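PDB 5H2Q: phosphodiesterase from Trypanosoma brucei brucei, which belongs to the cyclic nucleotide phosphodiesterase family, with an all-helical fold of the HD clan built around a zinc and magnesium centre. Local coordinates for residues 84-89 / 261-266; 92-97 / 124-129; 101-106 / 315-320. One frame throughout, in Å; residues are numbered along the deposited sequence.

Contact 1 (84-89 / 261-266); sequences NVPYHN and TEEFYR. With LLI ((4~{a}~{S},8~{a}~{R})-2-cycloheptyl-4-[4-methoxy-3-[2-(2-oxidanylideneimidazolidin-1-yl)ethoxy]phenyl]-4~{a},5,8,8~{a}-tetrahydrophthalazin-1-one), chain E.
The imidazole of His88 meets Glu263 edge-on: OE2 lies near the ring plane beside ND1, while CD2 of the neighbouring Tyr87 ring sits 3.5 Å above the plane of the His88 ring, over its centre. A second flat group, the Arg266 guanidinium, has CG of Pro86 over one face, 3.6 Å above the plane, and Glu262 OE1 in its plane at the edge. His88 and Glu263 form a histidine–carboxylate hydrogen bond at the wall of the ligand pocket, joining the loop before helix 90-105 to helix 250-274; Pro86 on the guanidinium packs beside it. Glu263 carries most of the contact. With CG anti to the backbone N (chi1 -172°) and the chain extended beyond, its carboxylate reaches past Pro86 to the loop backbone. OE2 uses its syn lone pair to accept from His88 ND1 at 2.6 Å. OE1 takes two amides: His88 N on the syn side at 2.8 Å, nearly straight at 167°, and Tyr87 N from above the carboxylate plane. Three bonds hold the carboxylate, and the one from ND1 helps set the rotation of the imidazole. His132 stacks on the His88 ring, and Asn245 holds the Tyr87 hydroxyl. Toward the ligand, LLI N34 donates to Thr261 OG1 at 2.8 Å, and Phe264 CD2 approaches LLI C31 to 3.6 Å.

Contact 2 (92-97 / 124-129); sequences HVVDVC and TALVHD. With ZN (zinc ion), chain C; MG (magnesium ion), chain D.
Val93 pushes its branched side chain against the last turn of helix 115-127, CB resting 3.4 Å from Ala125 O, and this packing lies directly beside the two-metal site of the HD-clan phosphodiesterase fold. Its CG1 touches both His128 CE1, obliquely to the ring, and Asp129 CB, whereas CG2 faces Leu126 O. Further along helix 90-105 the bump comes from the other partner: the methyl of Ala125 settles into the shallow hollow between Val96 and Cys97, 3.5 Å from Cys97 CA. Leu126 CD2 fills the next one, bounded by Val93, Val94 and Cys97 CB, with Phe74 and Ile75 of helix 68-80 also against this leucine. Val96 touches His128 CE1 with both methyls. That ring is held from its far nitrogen, ND1 donating to Ala125 O at 171°, so NE2 is turned to the metal. The imidazoles of His92 and His128 meet obliquely, planes at 61°, and converge on zinc with Asp129; Asp242 completes the protein ligands. Asp129 spans both metals: OD2 binds zinc at 2.1 Å and OD1 binds magnesium at 2.1 Å, while water 1 bridges the two ions.

Contact 3 (101-106 / 315-320); sequences YTFLYR and QGMQWT
Two torsions bring Met317 onto Phe103. CG of the phenylalanine stands anti to its own carbonyl carbon, and the methionine chain, extended through chi2, bends at chi3 (73°) to swing its methyl over the ring. CE then lies 3.5 Å from the ring centroid, only 8° off the normal, a CH-pi contact over the face. The sulfur stands farther out and oblique, which makes this a Met-aromatic contact led by the methyl. Trp319 comes from another side: its CZ2 lies at the edge of the Phe103 ring, 3.7 Å from CD1. The two aromatic planes are inclined at 47°, neither parallel nor perpendicular. Thr320 CG2 reaches the same ring at CE1, 3.7 Å away. Within the all-helical phosphodiesterase fold, this apolar cluster joins the C-terminal end of helix 90-105 to the beginning of helix 318-334. Leu237 and Ala240 of helix 227-242 also touch Phe103, while Phe306 of helix 290-312 packs on Met317. The indole extends past the phenyl to the backbone, where CH2 approaches Thr102 O to 3.7 Å and CZ3 lies near the carbonyl carbon of Arg106. At the start of the second helix Thr320 OG1 donates to Met317 O at 2.6 Å, an acceptor shared with Thr320 N. On the outer side, water 6 links the segments by donating to Arg106 O at 2.9 Å and to Gly316 O.

Contact 2 is the core of the three, its touching residues all buried and its centre about 4 Å from the centre of the chain; contacts 1 and 3 are partly buried and lie on opposite sides of that centre, their own centres about 28 Å apart. Contacts 2 and 3 share helix 90-105, one near its beginning and the other at its end. Contact 1 uses the loop just before it and touches contact 2, His88 CD2 coming 3.2 Å from Asp129 OD2. Chemistry changes accordingly: carboxylate hydrogen bonds beside the ligand, metal coordination backed by small apolar groups in the middle, and aromatic and sulfur packing with a bridging water at the far end.

Contact 1 (84-89 / 261-266)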
loop_
_atom_site.group_PDB
_atom_site.type_symbol
_atom_site.label_atom_id
_atom_site.label_comp_id
_atom_site.label_asym_id
_atom_site.label_seq_id
_atom_site.Cartn_x
_atom_site.Cartn_y
_atom_site.Cartn_z
ATOM N N ASN A 84 -14.294 1.917 -7.699
ATOM C CA ASN A 84 -14.906 0.603 -7.589
ATOM C C ASN A 84 -14.270 -0.339 -8.612
ATOM O O ASN A 84 -14.850 -0.655 -9.662
ATOM C CB ASN A 84 -16.443 0.711 -7.743
ATOM C CG ASN A 84 -17.208 -0.593 -7.620
ATOM O OD1 ASN A 84 -18.335 -0.737 -8.130
ATOM N ND2 ASN A 84 -16.616 -1.585 -6.980
ATOM N N VAL A 85 -13.038 -0.745 -8.313
ATOM C CA VAL A 85 -12.268 -1.677 -9.116
ATOM C C VAL A 85 -12.009 -2.952 -8.285
ATOM O O VAL A 85 -12.182 -2.887 -7.058
ATOM C CB VAL A 85 -10.969 -1.036 -9.677
ATOM C CG1 VAL A 85 -11.292 0.085 -10.676
ATOM C CG2 VAL A 85 -10.093 -0.520 -8.552
ATOM N N PRO A 86 -11.634 -4.106 -8.881
ATOM C CA PRO A 86 -11.536 -5.339 -8.071
ATOM C C PRO A 86 -10.385 -5.399 -7.061
ATOM O O PRO A 86 -10.525 -6.033 -6.012
ATOM C CB PRO A 86 -11.413 -6.457 -9.121
ATOM C CG PRO A 86 -11.906 -5.839 -10.415
ATOM C CD PRO A 86 -11.477 -4.409 -10.324
ATOM N N TYR A 87 -9.251 -4.753 -7.369
ATOM C CA TYR A 87 -8.085 -4.816 -6.465
ATOM C C TYR A 87 -7.644 -3.470 -5.919
ATOM O O TYR A 87 -7.509 -3.341 -4.709
ATOM C CB TYR A 87 -6.901 -5.544 -7.121
ATOM C CG TYR A 87 -5.698 -5.717 -6.210
ATOM C CD1 TYR A 87 -5.616 -6.790 -5.324
ATOM C CD2 TYR A 87 -4.691 -4.753 -6.159
ATOM C CE1 TYR A 87 -4.505 -6.959 -4.491
ATOM C CE2 TYR A 87 -3.593 -4.893 -5.310
ATOM C CZ TYR A 87 -3.503 -5.997 -4.477
ATOM O OH TYR A 87 -2.429 -6.080 -3.622
ATOM N N HIS A 88 -7.400 -2.480 -6.790
ATOM C CA HIS A 88 -6.909 -1.178 -6.348
ATOM C C HIS A 88 -8.034 -0.267 -5.860
ATOM O O HIS A 88 -8.185 0.868 -6.311
ATOM C CB HIS A 88 -6.026 -0.524 -7.420
ATOM C CG HIS A 88 -4.680 -1.169 -7.566
ATOM N ND1 HIS A 88 -4.406 -2.024 -8.606
ATOM C CD2 HIS A 88 -3.582 -1.070 -6.781
ATOM C CE1 HIS A 88 -3.156 -2.425 -8.435
ATOM N NE2 HIS A 88 -2.604 -1.839 -7.365
ATOM N N ASN A 89 -8.821 -0.779 -4.887
ATOM C CA ASN A 89 -9.912 -0.026 -4.289
ATOM C C ASN A 89 -9.482 0.380 -2.868
ATOM O O ASN A 89 -8.338 0.137 -2.463
ATOM C CB ASN A 89 -11.182 -0.884 -4.289
ATOM C CG ASN A 89 -10.918 -2.235 -3.683
ATOM O OD1 ASN A 89 -10.233 -2.360 -2.644
ATOM N ND2 ASN A 89 -11.347 -3.277 -4.361
ATOM N N THR A 261 -6.303 -10.938 -10.007
ATOM C CA THR A 261 -6.573 -11.679 -11.257
ATOM C C THR A 261 -7.722 -11.022 -12.010
ATOM O O THR A 261 -7.547 -10.699 -13.185
ATOM C CB THR A 261 -6.840 -13.159 -10.951
ATOM O OG1 THR A 261 -5.665 -13.694 -10.380
ATOM C CG2 THR A 261 -7.206 -13.975 -12.207
ATOM N N GLU A 262 -8.881 -10.801 -11.333
ATOM C CA GLU A 262 -10.045 -10.180 -11.952
ATOM C C GLU A 262 -9.708 -8.789 -12.467
ATOM O O GLU A 262 -10.041 -8.473 -13.609
ATOM C CB GLU A 262 -11.267 -10.159 -11.017
ATOM C CG GLU A 262 -12.536 -9.566 -11.625
ATOM C CD GLU A 262 -12.996 -10.117 -12.971
ATOM O OE1 GLU A 262 -13.591 -9.336 -13.746
ATOM O OE2 GLU A 262 -12.727 -11.303 -13.275
ATOM N N GLU A 263 -8.964 -7.995 -11.673
ATOM C CA GLU A 263 -8.584 -6.669 -12.145
ATOM C C GLU A 263 -7.710 -6.744 -13.408
ATOM O O GLU A 263 -8.018 -6.063 -14.386
ATOM C CB GLU A 263 -7.845 -5.898 -11.039
ATOM C CG GLU A 263 -7.622 -4.460 -11.463
ATOM C CD GLU A 263 -7.158 -3.622 -10.303
ATOM O OE1 GLU A 263 -8.003 -3.286 -9.439
ATOM O OE2 GLU A 263 -5.963 -3.252 -10.292
ATOM N N PHE A 264 -6.648 -7.583 -13.386
ATOM C CA PHE A 264 -5.712 -7.781 -14.491
ATOM C C PHE A 264 -6.446 -8.227 -15.757
ATOM O O PHE A 264 -6.214 -7.664 -16.822
ATOM C CB PHE A 264 -4.596 -8.761 -14.098
ATOM C CG PHE A 264 -3.446 -8.190 -13.292
ATOM C CD1 PHE A 264 -3.565 -6.964 -12.638
ATOM C CD2 PHE A 264 -2.262 -8.897 -13.147
ATOM C CE1 PHE A 264 -2.511 -6.446 -11.881
ATOM C CE2 PHE A 264 -1.200 -8.376 -12.393
ATOM C CZ PHE A 264 -1.333 -7.152 -11.764
ATOM N N TYR A 265 -7.409 -9.155 -15.609
ATOM C CA TYR A 265 -8.219 -9.656 -16.725
ATOM C C TYR A 265 -9.078 -8.565 -17.348
ATOM O O TYR A 265 -9.245 -8.546 -18.578
ATOM C CB TYR A 265 -9.095 -10.841 -16.266
ATOM C CG TYR A 265 -8.353 -12.146 -16.089
ATOM C CD1 TYR A 265 -7.014 -12.269 -16.457
ATOM C CD2 TYR A 265 -8.993 -13.271 -15.577
ATOM C CE1 TYR A 265 -6.343 -13.482 -16.350
ATOM C CE2 TYR A 265 -8.330 -14.488 -15.462
ATOM C CZ TYR A 265 -7.002 -14.588 -15.837
ATOM O OH TYR A 265 -6.335 -15.776 -15.688
ATOM N N ARG A 266 -9.602 -7.629 -16.529
ATOM C CA ARG A 266 -10.385 -6.509 -17.056
ATOM C C ARG A 266 -9.500 -5.579 -17.878
ATOM O O ARG A 266 -9.965 -4.993 -18.852
ATOM C CB ARG A 266 -11.079 -5.727 -15.943
ATOM C CG ARG A 266 -12.129 -6.550 -15.234
ATOM C CD ARG A 266 -13.013 -5.718 -14.348
ATOM N NE ARG A 266 -13.880 -6.589 -13.551
ATOM C CZ ARG A 266 -14.764 -6.159 -12.657
ATOM N NH1 ARG A 266 -14.917 -4.858 -12.436
ATOM N NH2 ARG A 266 -15.502 -7.024 -11.980
HETATM C C2 LLI E . 0.105 -10.209 -7.705
HETATM C C3 LLI E . -0.624 -10.092 -6.503
HETATM O O1 LLI E . 0.059 -11.435 -8.323
HETATM C C12 LLI E . 1.150 -5.282 -7.591
HETATM C C14 LLI E . 1.102 -4.272 -8.766
HETATM C C15 LLI E . 2.220 -4.477 -9.783
HETATM C C16 LLI E . 2.397 -5.051 -6.723
HETATM C C17 LLI E . 2.656 -3.590 -6.448
HETATM C C18 LLI E . 1.087 -2.830 -8.231
HETATM C C19 LLI E . 2.159 -2.604 -7.196
HETATM C C21 LLI E . 3.591 -6.256 -10.894
HETATM C C22 LLI E . 2.935 -7.168 -12.002
HETATM C C23 LLI E . 4.761 -6.949 -10.128
HETATM C C24 LLI E . 3.833 -7.686 -13.127
HETATM C C25 LLI E . 5.956 -7.482 -10.916
HETATM C C26 LLI E . 5.720 -8.812 -11.642
HETATM C C27 LLI E . 4.702 -8.897 -12.791
HETATM C C28 LLI E . 0.804 -11.603 -9.539
HETATM C C29 LLI E . 0.499 -12.981 -10.051
HETATM C C4 LLI E . 0.712 -9.087 -8.253
HETATM C C5 LLI E . -0.745 -8.850 -5.888
HETATM C C6 LLI E . 0.594 -7.845 -7.632
HETATM C C7 LLI E . -0.142 -7.739 -6.455
HETATM O O8 LLI E . -1.156 -11.257 -6.018
HETATM C C9 LLI E . -2.094 -11.168 -4.941
HETATM C C10 LLI E . 1.241 -6.655 -8.234
HETATM N N11 LLI E . 1.893 -6.877 -9.363
HETATM N N13 LLI E . 2.521 -5.823 -9.974
HETATM O O20 LLI E . 2.789 -3.556 -10.347
HETATM N N30 LLI E . -0.795 -13.065 -10.748
HETATM C C31 LLI E . -1.246 -12.047 -11.701
HETATM C C32 LLI E . -1.844 -13.835 -10.321
HETATM C C33 LLI E . -2.627 -12.552 -12.100
HETATM N N34 LLI E . -2.912 -13.550 -11.081
HETATM O O35 LLI E . -1.786 -14.671 -9.430
#

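Contact 2 (92-97 / 124-129)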
loop_
_atom_site.group_PDB
_atom_site.type_symbol
_atom_site.label_atom_id
_atom_site.label_comp_id
_atom_site.label_asym_id
_atom_site.label_seq_id
_atom_site.Cartn_x
_atom_site.Cartn_y
_atom_site.Cartn_z
ATOM N N HIS A 92 -7.598 -2.131 -0.471
ATOM C CA HIS A 92 -6.174 -2.383 -0.663
ATOM C C HIS A 92 -5.331 -1.436 0.188
ATOM O O HIS A 92 -4.390 -1.881 0.848
ATOM C CB HIS A 92 -5.783 -2.228 -2.148
ATOM C CG HIS A 92 -4.304 -2.141 -2.357
ATOM N ND1 HIS A 92 -3.466 -3.195 -2.047
ATOM C CD2 HIS A 92 -3.567 -1.118 -2.854
ATOM C CE1 HIS A 92 -2.249 -2.802 -2.409
ATOM N NE2 HIS A 92 -2.255 -1.531 -2.843
ATOM N N VAL A 93 -5.642 -0.112 0.153
ATOM C CA VAL A 93 -4.811 0.835 0.920
ATOM C C VAL A 93 -5.023 0.682 2.427
ATOM O O VAL A 93 -4.076 0.822 3.209
ATOM C CB VAL A 93 -4.937 2.294 0.426
ATOM C CG1 VAL A 93 -4.528 2.384 -1.049
ATOM C CG2 VAL A 93 -6.345 2.863 0.652
ATOM N N VAL A 94 -6.245 0.357 2.853
ATOM C CA VAL A 94 -6.462 0.099 4.288
ATOM C C VAL A 94 -5.647 -1.130 4.704
ATOM O O VAL A 94 -5.015 -1.137 5.762
ATOM C CB VAL A 94 -7.972 -0.026 4.643
ATOM C CG1 VAL A 94 -8.164 -0.465 6.112
ATOM C CG2 VAL A 94 -8.658 1.309 4.402
ATOM N N ASP A 95 -5.637 -2.144 3.852
ATOM C CA ASP A 95 -4.836 -3.331 4.081
ATOM C C ASP A 95 -3.352 -2.992 4.162
ATOM O O ASP A 95 -2.671 -3.472 5.078
ATOM C CB ASP A 95 -5.088 -4.357 2.949
ATOM C CG ASP A 95 -4.172 -5.554 3.052
ATOM O OD1 ASP A 95 -4.082 -6.140 4.153
ATOM O OD2 ASP A 95 -3.547 -5.905 2.035
ATOM N N VAL A 96 -2.845 -2.183 3.217
ATOM C CA VAL A 96 -1.420 -1.814 3.211
ATOM C C VAL A 96 -1.054 -1.043 4.495
ATOM O O VAL A 96 0.002 -1.293 5.094
ATOM C CB VAL A 96 -1.000 -1.099 1.914
ATOM C CG1 VAL A 96 0.396 -0.494 2.040
ATOM C CG2 VAL A 96 -1.075 -2.060 0.718
ATOM N N CYS A 97 -1.956 -0.159 4.931
ATOM C CA CYS A 97 -1.787 0.637 6.148
ATOM C C CYS A 97 -1.675 -0.313 7.339
ATOM O O CYS A 97 -0.702 -0.243 8.085
ATOM C CB CYS A 97 -2.958 1.598 6.317
ATOM S SG CYS A 97 -2.811 2.683 7.758
ATOM N N THR A 124 1.016 7.597 4.405
ATOM C CA THR A 124 1.386 7.329 3.007
ATOM C C THR A 124 0.701 6.088 2.440
ATOM O O THR A 124 0.257 6.099 1.288
ATOM C CB THR A 124 2.913 7.271 2.870
ATOM O OG1 THR A 124 3.451 8.532 3.290
ATOM C CG2 THR A 124 3.343 7.032 1.424
ATOM N N ALA A 125 0.540 5.049 3.271
ATOM C CA ALA A 125 -0.139 3.831 2.845
ATOM C C ALA A 125 -1.541 4.182 2.333
ATOM O O ALA A 125 -1.972 3.605 1.352
ATOM C CB ALA A 125 -0.239 2.846 3.995
ATOM N N LEU A 126 -2.220 5.166 2.959
ATOM C CA LEU A 126 -3.583 5.528 2.552
ATOM C C LEU A 126 -3.672 6.331 1.260
ATOM O O LEU A 126 -4.732 6.338 0.632
ATOM C CB LEU A 126 -4.322 6.250 3.687
ATOM C CG LEU A 126 -4.483 5.452 4.987
ATOM C CD1 LEU A 126 -5.102 6.339 6.095
ATOM C CD2 LEU A 126 -5.361 4.196 4.764
ATOM N N VAL A 127 -2.608 7.042 0.878
ATOM C CA VAL A 127 -2.630 7.866 -0.347
ATOM C C VAL A 127 -1.948 7.173 -1.526
ATOM O O VAL A 127 -2.015 7.690 -2.635
ATOM C CB VAL A 127 -1.935 9.252 -0.131
ATOM C CG1 VAL A 127 -2.543 10.007 1.035
ATOM C CG2 VAL A 127 -0.416 9.088 0.077
ATOM N N HIS A 128 -1.239 6.046 -1.288
ATOM C CA HIS A 128 -0.300 5.535 -2.268
ATOM C C HIS A 128 -0.896 5.070 -3.597
ATOM O O HIS A 128 -0.129 4.909 -4.537
ATOM C CB HIS A 128 0.637 4.471 -1.676
ATOM C CG HIS A 128 0.143 3.073 -1.791
ATOM N ND1 HIS A 128 -0.725 2.547 -0.870
ATOM C CD2 HIS A 128 0.400 2.141 -2.740
ATOM C CE1 HIS A 128 -0.937 1.289 -1.259
ATOM N NE2 HIS A 128 -0.279 1.007 -2.374
ATOM N N ASP A 129 -2.224 4.846 -3.678
ATOM C CA ASP A 129 -2.845 4.428 -4.928
ATOM C C ASP A 129 -4.045 5.293 -5.287
ATOM O O ASP A 129 -4.897 4.828 -6.040
ATOM C CB ASP A 129 -3.248 2.922 -4.870
ATOM C CG ASP A 129 -2.107 1.965 -5.179
ATOM O OD1 ASP A 129 -1.311 2.269 -6.095
ATOM O OD2 ASP A 129 -2.100 0.840 -4.615
HETATM ZN ZN ZN C . -0.712 -0.467 -3.855
HETATM MG MG MG D . 0.427 1.586 -6.992
HETATM O O HOH W 1 0.808 0.363 -5.342
HETATM O O HOH W 2 -0.694 -2.004 -5.418
HETATM O O HOH W 3 0.126 2.785 -8.709
HETATM O O HOH W 4 -0.375 -0.063 -7.940
HETATM O O HOH W 5 2.404 1.169 -7.833
#

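Contact 3 (101-106 / 315-320)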
loop_
_atom_site.group_PDB
_atom_site.type_symbol
_atom_site.label_atom_id
_atom_site.label_comp_id
_atom_site.label_asym_id
_atom_site.label_seq_id
_atom_site.Cartn_x
_atom_site.Cartn_y
_atom_site.Cartn_z
ATOM N N TYR A 101 1.636 -1.291 9.638
ATOM C CA TYR A 101 1.561 -1.155 11.090
ATOM C C TYR A 101 2.150 -2.435 11.765
ATOM O O TYR A 101 2.958 -2.323 12.695
ATOM C CB TYR A 101 0.109 -0.967 11.541
ATOM C CG TYR A 101 0.026 -0.681 13.024
ATOM C CD1 TYR A 101 0.026 -1.718 13.955
ATOM C CD2 TYR A 101 -0.035 0.625 13.495
ATOM C CE1 TYR A 101 -0.004 -1.456 15.326
ATOM C CE2 TYR A 101 -0.054 0.902 14.861
ATOM C CZ TYR A 101 -0.056 -0.141 15.772
ATOM O OH TYR A 101 -0.141 0.136 17.118
ATOM N N THR A 102 1.790 -3.627 11.261
ATOM C CA THR A 102 2.345 -4.863 11.830
ATOM C C THR A 102 3.832 -4.963 11.627
ATOM O O THR A 102 4.507 -5.492 12.518
ATOM C CB THR A 102 1.642 -6.133 11.354
ATOM O OG1 THR A 102 1.980 -6.377 9.992
ATOM C CG2 THR A 102 0.107 -6.101 11.553
ATOM N N PHE A 103 4.350 -4.519 10.460
ATOM C CA PHE A 103 5.808 -4.574 10.229
ATOM C C PHE A 103 6.507 -3.685 11.213
ATOM O O PHE A 103 7.511 -4.074 11.772
ATOM C CB PHE A 103 6.179 -4.168 8.806
ATOM C CG PHE A 103 5.636 -5.050 7.704
ATOM C CD1 PHE A 103 5.207 -6.353 7.971
ATOM C CD2 PHE A 103 5.563 -4.584 6.394
ATOM C CE1 PHE A 103 4.728 -7.180 6.939
ATOM C CE2 PHE A 103 5.086 -5.412 5.369
ATOM C CZ PHE A 103 4.658 -6.692 5.651
ATOM N N LEU A 104 5.949 -2.486 11.463
ATOM C CA LEU A 104 6.554 -1.568 12.416
ATOM C C LEU A 104 6.498 -2.057 13.844
ATOM O O LEU A 104 7.532 -2.017 14.510
ATOM C CB LEU A 104 5.860 -0.176 12.331
ATOM C CG LEU A 104 6.060 0.608 11.038
ATOM C CD1 LEU A 104 5.140 1.845 10.988
ATOM C CD2 LEU A 104 7.521 1.022 10.874
ATOM N N TYR A 105 5.320 -2.502 14.328
ATOM C CA TYR A 105 5.117 -2.756 15.771
ATOM C C TYR A 105 5.022 -4.216 16.216
ATOM O O TYR A 105 4.969 -4.476 17.428
ATOM C CB TYR A 105 3.908 -1.955 16.258
ATOM C CG TYR A 105 4.124 -0.467 16.031
ATOM C CD1 TYR A 105 5.105 0.236 16.734
ATOM C CD2 TYR A 105 3.444 0.207 15.025
ATOM C CE1 TYR A 105 5.358 1.584 16.478
ATOM C CE2 TYR A 105 3.683 1.559 14.761
ATOM C CZ TYR A 105 4.636 2.245 15.497
ATOM O OH TYR A 105 4.862 3.576 15.253
ATOM N N ARG A 106 5.018 -5.165 15.268
ATOM C CA ARG A 106 5.064 -6.590 15.573
ATOM C C ARG A 106 6.423 -7.078 15.041
ATOM O O ARG A 106 7.029 -7.950 15.651
ATOM C CB ARG A 106 3.902 -7.377 14.941
ATOM C CG ARG A 106 2.505 -6.900 15.337
ATOM C CD ARG A 106 2.163 -7.283 16.754
ATOM N NE ARG A 106 0.741 -7.101 17.032
ATOM C CZ ARG A 106 0.138 -7.543 18.126
ATOM N NH1 ARG A 106 0.824 -8.207 19.049
ATOM N NH2 ARG A 106 -1.162 -7.328 18.307
ATOM N N GLN A 315 15.251 -8.643 10.916
ATOM C CA GLN A 315 15.112 -9.940 11.573
ATOM C C GLN A 315 13.748 -10.178 12.175
ATOM O O GLN A 315 13.285 -11.314 12.169
ATOM C CB GLN A 315 16.220 -10.158 12.649
ATOM C CG GLN A 315 17.656 -10.027 12.133
ATOM C CD GLN A 315 18.152 -11.286 11.461
ATOM O OE1 GLN A 315 18.733 -12.176 12.096
ATOM N NE2 GLN A 315 17.968 -11.373 10.151
ATOM N N GLY A 316 13.098 -9.118 12.679
ATOM C CA GLY A 316 11.767 -9.224 13.270
ATOM C C GLY A 316 10.645 -9.536 12.299
ATOM O O GLY A 316 9.562 -9.933 12.734
ATOM N N MET A 317 10.908 -9.380 10.974
ATOM C CA MET A 317 9.942 -9.666 9.901
ATOM C C MET A 317 10.140 -11.078 9.295
ATOM O O MET A 317 9.605 -11.358 8.228
ATOM C CB MET A 317 9.993 -8.581 8.811
ATOM C CG MET A 317 9.135 -7.350 9.123
ATOM S SD MET A 317 9.443 -6.047 7.930
ATOM C CE MET A 317 8.555 -6.763 6.427
ATOM N N GLN A 318 10.843 -11.987 10.009
ATOM C CA GLN A 318 11.084 -13.370 9.550
ATOM C C GLN A 318 9.789 -14.147 9.198
ATOM O O GLN A 318 9.813 -14.961 8.272
ATOM C CB GLN A 318 11.949 -14.126 10.597
ATOM C CG GLN A 318 12.252 -15.614 10.292
ATOM C CD GLN A 318 12.990 -15.836 8.986
ATOM O OE1 GLN A 318 13.987 -15.169 8.678
ATOM N NE2 GLN A 318 12.524 -16.793 8.201
ATOM N N TRP A 319 8.648 -13.863 9.888
ATOM C CA TRP A 319 7.365 -14.525 9.636
ATOM C C TRP A 319 6.881 -14.347 8.184
ATOM O O TRP A 319 6.112 -15.193 7.691
ATOM C CB TRP A 319 6.278 -14.063 10.633
ATOM C CG TRP A 319 5.508 -12.836 10.194
ATOM C CD1 TRP A 319 4.470 -12.794 9.309
ATOM C CD2 TRP A 319 5.730 -11.479 10.616
ATOM N NE1 TRP A 319 4.045 -11.496 9.133
ATOM C CE2 TRP A 319 4.780 -10.672 9.946
ATOM C CE3 TRP A 319 6.630 -10.865 11.510
ATOM C CZ2 TRP A 319 4.702 -9.283 10.143
ATOM C CZ3 TRP A 319 6.559 -9.487 11.698
ATOM C CH2 TRP A 319 5.615 -8.709 11.008
ATOM N N THR A 320 7.251 -13.203 7.554
ATOM C CA THR A 320 6.846 -12.862 6.172
ATOM C C THR A 320 7.434 -13.912 5.215
ATOM O O THR A 320 6.723 -14.414 4.346
ATOM C CB THR A 320 7.229 -11.428 5.764
ATOM O OG1 THR A 320 8.636 -11.256 5.777
ATOM C CG2 THR A 320 6.528 -10.345 6.588
HETATM O O HOH W 6 8.728 -10.272 15.601
#